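Local coordinates for protein CofB (Escherichia coli, PDB 5AX6) that serves as the trimeric minor pilin of the CFA/III type IVb pilus of enterotoxigenic E. coli and probably takes part in pilus assembly, at residues Y107-C110 and E111-I115; D262-G265 and N266-V269; L270-G273 and K274-S278. All blocks are in the same frame, centred on the assembly; numbering follows the deposited sequence.

Contact 1. Residues Y107-C110 and E111-I115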
loop_
_atom_site.group_PDB
_atom_site.type_symbol
_atom_site.label_atom_id
_atom_site.label_comp_id
_atom_site.label_asym_id
_atom_site.label_seq_id
_atom_site.Cartn_x
_atom_site.Cartn_y
_atom_site.Cartn_z
ATOM N N TYR A 107 4.343 -18.342 24.616
ATOM C CA TYR A 107 5.758 -18.166 24.299
ATOM C C TYR A 107 6.379 -19.514 23.997
ATOM O O TYR A 107 7.126 -19.674 23.032
ATOM C CB TYR A 107 6.479 -17.484 25.458
ATOM C CG TYR A 107 5.977 -16.087 25.692
ATOM C CD1 TYR A 107 6.514 -14.999 24.993
ATOM C CD2 TYR A 107 4.956 -15.849 26.596
ATOM C CE1 TYR A 107 6.042 -13.707 25.206
ATOM C CE2 TYR A 107 4.474 -14.566 26.813
ATOM C CZ TYR A 107 5.016 -13.504 26.117
ATOM O OH TYR A 107 4.525 -12.244 26.350
ATOM N N ILE A 108 6.066 -20.483 24.852
ATOM C CA ILE A 108 6.427 -21.871 24.626
ATOM C C ILE A 108 5.170 -22.708 24.852
ATOM O O ILE A 108 4.244 -22.262 25.522
ATOM C CB ILE A 108 7.555 -22.341 25.565
ATOM C CG1 ILE A 108 7.109 -22.227 27.025
ATOM C CG2 ILE A 108 8.829 -21.515 25.325
ATOM C CD1 ILE A 108 8.173 -22.676 28.047
ATOM N N PRO A 109 5.140 -23.919 24.290
ATOM C CA PRO A 109 3.947 -24.767 24.425
ATOM C C PRO A 109 3.649 -25.154 25.873
ATOM O O PRO A 109 4.570 -25.295 26.677
ATOM C CB PRO A 109 4.296 -26.010 23.588
ATOM C CG PRO A 109 5.762 -25.909 23.272
ATOM C CD PRO A 109 6.106 -24.450 23.315
ATOM N N CYS A 110 2.372 -25.329 26.200
ATOM C CA CYS A 110 1.985 -25.821 27.511
ATOM C C CYS A 110 2.738 -27.088 27.862
ATOM O O CYS A 110 3.291 -27.233 28.955
ATOM C CB CYS A 110 0.478 -26.094 27.545
ATOM S SG CYS A 110 -0.492 -24.584 27.355
ATOM N N GLU A 111 2.752 -28.008 26.912
ATOM C CA GLU A 111 3.420 -29.278 27.103
ATOM C C GLU A 111 4.810 -29.194 26.496
ATOM O O GLU A 111 4.954 -28.781 25.348
ATOM C CB GLU A 111 2.592 -30.391 26.452
ATOM C CG GLU A 111 3.163 -31.777 26.581
ATOM C CD GLU A 111 2.221 -32.822 25.994
ATOM O OE1 GLU A 111 1.068 -32.462 25.654
ATOM O OE2 GLU A 111 2.640 -33.991 25.882
ATOM N N GLU A 112 5.834 -29.562 27.259
ATOM C CA GLU A 112 7.172 -29.617 26.685
ATOM C C GLU A 112 7.158 -30.542 25.485
ATOM O O GLU A 112 6.549 -31.610 25.544
ATOM C CB GLU A 112 8.196 -30.102 27.711
ATOM C CG GLU A 112 9.634 -30.127 27.169
ATOM C CD GLU A 112 10.624 -30.728 28.153
ATOM O OE1 GLU A 112 11.374 -29.953 28.796
ATOM O OE2 GLU A 112 10.645 -31.974 28.282
ATOM N N PRO A 113 7.806 -30.125 24.386
ATOM C CA PRO A 113 7.960 -30.950 23.182
ATOM C C PRO A 113 8.363 -32.385 23.519
ATOM O O PRO A 113 9.346 -32.616 24.223
ATOM C CB PRO A 113 9.061 -30.227 22.409
ATOM C CG PRO A 113 8.815 -28.774 22.739
ATOM C CD PRO A 113 8.346 -28.765 24.192
ATOM N N ALA A 114 7.572 -33.332 23.022
ATOM C CA ALA A 114 7.714 -34.747 23.352
ATOM C C ALA A 114 9.130 -35.274 23.148
ATOM O O ALA A 114 9.639 -36.036 23.970
ATOM C CB ALA A 114 6.728 -35.571 22.521
ATOM N N ILE A 115 9.761 -34.857 22.059
ATOM C CA ILE A 115 11.088 -35.353 21.707
ATOM C C ILE A 115 12.103 -35.048 22.814
ATOM O O ILE A 115 13.070 -35.786 23.006
ATOM C CB ILE A 115 11.560 -34.753 20.353
ATOM C CG1 ILE A 115 12.753 -35.529 19.784
ATOM C CG2 ILE A 115 11.862 -33.267 20.476
ATOM C CD1 ILE A 115 12.368 -36.806 19.082
#
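P109 and P113, four residues apart, meet ring against ring: CG of P109 lies 4.0 Å from CD of P113. The touch is narrow, carried by one pair of carbons, with the side chains crossing at about a right angle. The P109 ring also borders the peptide between the two prolines. Its CB stands 3.3 Å from the carbonyl O of E111, and its CG is 3.6 Å from the same oxygen, which places that carbonyl alongside the ring.

The approach goes with a bend at C110. C110 has helical backbone angles (phi -51°, psi -48°), whereas P109, E111, E112 and P113 are all extended, so one kinked residue separates two open runs of chain. The turn is not closed by a backbone bond: the O of P109 is 4.5 Å from the N of E112, and no polar pair between 107-110 and 111-115 qualifies as a hydrogen bond. E111 leads outward from the corner, its CG anti to the backbone N (chi1 -180°) and the chain extended beyond it, so that its carboxylate is carried away from the proline pair.

Partners outside the segments hold the bend. C110 SG is tied to C92 in a disulfide, and R84 donates from NH2 to the carbonyl O of P109, with a weak bond from its NE to the O of C110. The segment belongs to the long loop between strands 75-76 and 121-130 of the pilin domain. P109 and P113 both rest on E17 of helix 4-25, I115 reaches A13 of that helix, and Y107 sets its ring edge-to-face with F24, so the loop runs beside the N-terminal helix at the protein surface.

Contact 2. Residues D262-G265 and N266-V269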
loop_
_atom_site.group_PDB
_atom_site.type_symbol
_atom_site.label_atom_id
_atom_site.label_comp_id
_atom_site.label_asym_id
_atom_site.label_seq_id
_atom_site.Cartn_x
_atom_site.Cartn_y
_atom_site.Cartn_z
ATOM N N ASP A 262 1.159 -12.400 4.711
ATOM C CA ASP A 262 0.545 -13.730 4.780
ATOM C C ASP A 262 1.637 -14.787 4.550
ATOM O O ASP A 262 2.803 -14.435 4.360
ATOM C CB ASP A 262 -0.605 -13.869 3.775
ATOM C CG ASP A 262 -0.132 -14.084 2.342
ATOM O OD1 ASP A 262 1.069 -13.931 2.032
ATOM O OD2 ASP A 262 -0.994 -14.401 1.501
ATOM N N ASP A 263 1.276 -16.067 4.528
ATOM C CA ASP A 263 2.293 -17.131 4.445
ATOM C C ASP A 263 2.959 -17.322 3.076
ATOM O O ASP A 263 3.902 -18.094 2.945
ATOM C CB ASP A 263 1.681 -18.464 4.876
ATOM C CG ASP A 263 1.353 -18.502 6.358
ATOM O OD1 ASP A 263 2.102 -17.880 7.149
ATOM O OD2 ASP A 263 0.348 -19.152 6.731
ATOM N N SER A 264 2.483 -16.631 2.054
ATOM C CA SER A 264 2.987 -16.878 0.706
ATOM C C SER A 264 4.343 -16.245 0.421
ATOM O O SER A 264 5.046 -16.679 -0.500
ATOM C CB SER A 264 1.987 -16.367 -0.332
ATOM O OG SER A 264 2.044 -14.953 -0.389
ATOM N N GLY A 265 4.692 -15.199 1.169
ATOM C CA GLY A 265 5.888 -14.427 0.861
ATOM C C GLY A 265 5.703 -13.341 -0.194
ATOM O O GLY A 265 6.626 -12.552 -0.457
ATOM N N ASN A 266 4.521 -13.306 -0.809
ATOM C CA ASN A 266 4.217 -12.297 -1.820
ATOM C C ASN A 266 3.378 -11.145 -1.288
ATOM O O ASN A 266 3.480 -10.027 -1.784
ATOM C CB ASN A 266 3.476 -12.923 -3.006
ATOM C CG ASN A 266 4.413 -13.529 -4.028
ATOM O OD1 ASN A 266 5.404 -12.914 -4.426
ATOM N ND2 ASN A 266 4.106 -14.752 -4.452
ATOM N N ASN A 267 2.533 -11.425 -0.299
ATOM C CA ASN A 267 1.489 -10.482 0.104
ATOM C C ASN A 267 1.731 -9.756 1.422
ATOM O O ASN A 267 2.088 -10.375 2.424
ATOM C CB ASN A 267 0.140 -11.213 0.213
ATOM C CG ASN A 267 -0.326 -11.762 -1.108
ATOM O OD1 ASN A 267 -0.144 -11.127 -2.144
ATOM N ND2 ASN A 267 -0.924 -12.953 -1.086
ATOM N N LEU A 268 1.522 -8.443 1.410
ATOM C CA LEU A 268 1.345 -7.668 2.638
ATOM C C LEU A 268 -0.138 -7.385 2.796
ATOM O O LEU A 268 -0.788 -6.959 1.837
ATOM C CB LEU A 268 2.098 -6.333 2.594
ATOM C CG LEU A 268 3.596 -6.209 2.809
ATOM C CD1 LEU A 268 3.966 -4.717 2.795
ATOM C CD2 LEU A 268 4.002 -6.861 4.122
ATOM N N VAL A 269 -0.650 -7.593 4.005
ATOM C CA VAL A 269 -2.077 -7.516 4.278
ATOM C C VAL A 269 -2.403 -6.411 5.273
ATOM O O VAL A 269 -1.838 -6.342 6.369
ATOM C CB VAL A 269 -2.601 -8.848 4.830
ATOM C CG1 VAL A 269 -4.132 -8.824 4.891
ATOM C CG2 VAL A 269 -2.097 -10.008 3.968
HETATM O O HOH W 1 3.767 -12.737 2.383
#
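D262 and N267 are joined twice, once through their side chains and once through their backbones. ND2 of N267 donates to OD2 of D262 over 3.0 Å in a nearly straight bond (171°). The acceptor lies in the amide plane while the donor sits above the carboxylate plane, 39° out of it. Beside it, the backbone N of D262 donates to the O of N267 at 3.2 Å.

The other carboxylate oxygen organises the turn itself. OD1 of D262 accepts from the N of S264 at 3.0 Å, forming an Asx turn, and from OG of S264 at 2.8 Å on its syn lone pair. With chi1 at 77°, S264 places OG between its backbone N and carbonyl carbon, and there the hydroxyl oxygen also accepts from the N of N266 at 3.0 Å. The hydroxyl therefore relays the carboxylate to the backbone leaving the type I turn 262-265. A water donates to the O atoms of D262 and N267, though with competing acceptors, and weakly accepts from the N of G265. The positive phi of G265 suits a residue without a side chain.

Around this polar core, CG2 of V269 packs 4.1 Å from CB of D262, and CB of N267 lies against the carboxylate. N266 faces the second subunit: OD1 accepts from the backbone N of E280 and ND2 donates to the backbone O of S278, both of that subunit, while 267-269 pair with a parallel strand there.

Chemically, the carboxylate at the start of the connection binds S264 within the turn and N267 where strand 267-271 begins. These donors, together with a weak, long ion pair to K293 of the second subunit, would be expected to stabilise D262 as the anion, next to a trimer interface.

Contact 3. Residues L270-G273 and K274-S278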
loop_
_atom_site.group_PDB
_atom_site.type_symbol
_atom_site.label_atom_id
_atom_site.label_comp_id
_atom_site.label_asym_id
_atom_site.label_seq_id
_atom_site.Cartn_x
_atom_site.Cartn_y
_atom_site.Cartn_z
ATOM N N LEU A 270 -3.332 -5.557 4.878
ATOM C CA LEU A 270 -3.799 -4.450 5.693
ATOM C C LEU A 270 -5.072 -4.840 6.436
ATOM O O LEU A 270 -6.026 -5.312 5.819
ATOM C CB LEU A 270 -4.069 -3.231 4.808
ATOM C CG LEU A 270 -4.623 -1.987 5.500
ATOM C CD1 LEU A 270 -3.555 -1.374 6.386
ATOM C CD2 LEU A 270 -5.145 -0.972 4.471
ATOM N N THR A 271 -5.086 -4.642 7.753
ATOM C CA THR A 271 -6.288 -4.899 8.566
ATOM C C THR A 271 -6.594 -3.690 9.441
ATOM O O THR A 271 -5.718 -2.844 9.691
ATOM C CB THR A 271 -6.135 -6.153 9.462
ATOM O OG1 THR A 271 -4.904 -6.077 10.205
ATOM C CG2 THR A 271 -6.122 -7.409 8.623
ATOM N N LYS A 272 -7.830 -3.607 9.923
ATOM C CA LYS A 272 -8.278 -2.432 10.667
ATOM C C LYS A 272 -7.570 -2.309 12.014
ATOM O O LYS A 272 -7.080 -3.292 12.561
ATOM C CB LYS A 272 -9.789 -2.472 10.897
ATOM C CG LYS A 272 -10.215 -3.547 11.883
ATOM C CD LYS A 272 -11.672 -3.375 12.267
ATOM C CE LYS A 272 -12.105 -4.441 13.251
ATOM N NZ LYS A 272 -11.320 -4.356 14.509
ATOM N N GLY A 273 -7.523 -1.090 12.538
ATOM C CA GLY A 273 -6.936 -0.852 13.840
ATOM C C GLY A 273 -7.984 -0.984 14.925
ATOM O O GLY A 273 -9.187 -0.969 14.645
ATOM N N LYS A 274 -7.532 -1.105 16.168
ATOM C CA LYS A 274 -8.447 -1.267 17.295
ATOM C C LYS A 274 -9.350 -0.050 17.491
ATOM O O LYS A 274 -10.365 -0.124 18.188
ATOM C CB LYS A 274 -7.650 -1.549 18.566
ATOM C CG LYS A 274 -6.828 -2.823 18.494
ATOM C CD LYS A 274 -5.904 -2.957 19.700
ATOM C CE LYS A 274 -4.900 -4.097 19.520
ATOM N NZ LYS A 274 -5.559 -5.438 19.448
ATOM N N GLY A 275 -8.984 1.066 16.864
ATOM C CA GLY A 275 -9.724 2.308 17.003
ATOM C C GLY A 275 -10.849 2.485 15.995
ATOM O O GLY A 275 -11.633 3.439 16.081
ATOM N N ALA A 276 -10.934 1.566 15.038
ATOM C CA ALA A 276 -11.936 1.670 13.988
ATOM C C ALA A 276 -13.322 1.338 14.532
ATOM O O ALA A 276 -13.525 0.288 15.138
ATOM C CB ALA A 276 -11.589 0.753 12.820
ATOM N N LYS A 277 -14.267 2.248 14.317
ATOM C CA LYS A 277 -15.663 2.014 14.675
ATOM C C LYS A 277 -16.330 1.141 13.614
ATOM O O LYS A 277 -17.328 0.462 13.869
ATOM C CB LYS A 277 -16.401 3.342 14.823
ATOM C CG LYS A 277 -15.795 4.247 15.878
ATOM C CD LYS A 277 -15.510 3.459 17.151
ATOM C CE LYS A 277 -15.177 4.380 18.315
ATOM N NZ LYS A 277 -16.333 5.252 18.665
ATOM N N SER A 278 -15.759 1.175 12.415
ATOM C CA SER A 278 -16.197 0.332 11.319
ATOM C C SER A 278 -15.019 -0.544 10.884
ATOM O O SER A 278 -13.879 -0.269 11.244
ATOM C CB SER A 278 -16.713 1.192 10.162
ATOM O OG SER A 278 -17.426 0.411 9.224
#
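The O of G273 accepts from the N of A276 at 3.1 Å, the bond that closes the type I turn 273-276. It is nearly straight at hydrogen (167°), yet the donor stands above the carbonyl plane, 56° out of it, and so does not lie on a lone pair. CB of A276 comes 3.5 Å from the same oxygen, giving the acceptor an apolar neighbour as well.

The K272 side chain lies alongside A276: CB of K272 is 4.2 Å from CB of A276, and its CD is 3.9 Å from the O of S278. K272 makes these contacts with the methylenes of its chain, against a methyl and a carbonyl oxygen. K274, at the second position of the turn, leads away overall although its CB borders G273.

G275, within the turn, shares backbone hydrogen bonding with S255 of the same chain; G273, its first residue, makes backbone hydrogen bonds to the third subunit, where K272 and A276 also pack on N266. The geometry is that of a classical 4→1 beta turn, here redirecting the chain as it leaves strand 267-271 in the beta-repeat domain.

How the contacts relate
Contact 1 belongs to the pilin domain, whereas contacts 2 and 3 follow one another on strand 267-271 of the beta-repeat domain; the centres of contacts 1 and 2 are 28 Å apart. Contacts 1 and 3 lie at the surface, and contact 2 is partly buried near the middle of the chain. Chemistry follows place: two proline rings and a disulfide-tied bend at 107-115, a dense polar network at 262-269, and one backbone bond with lysine methylenes at 270-278. No other subunit of the assembly touches contact 1, while contacts 2 and 3 both lie at subunit interfaces of the trimer.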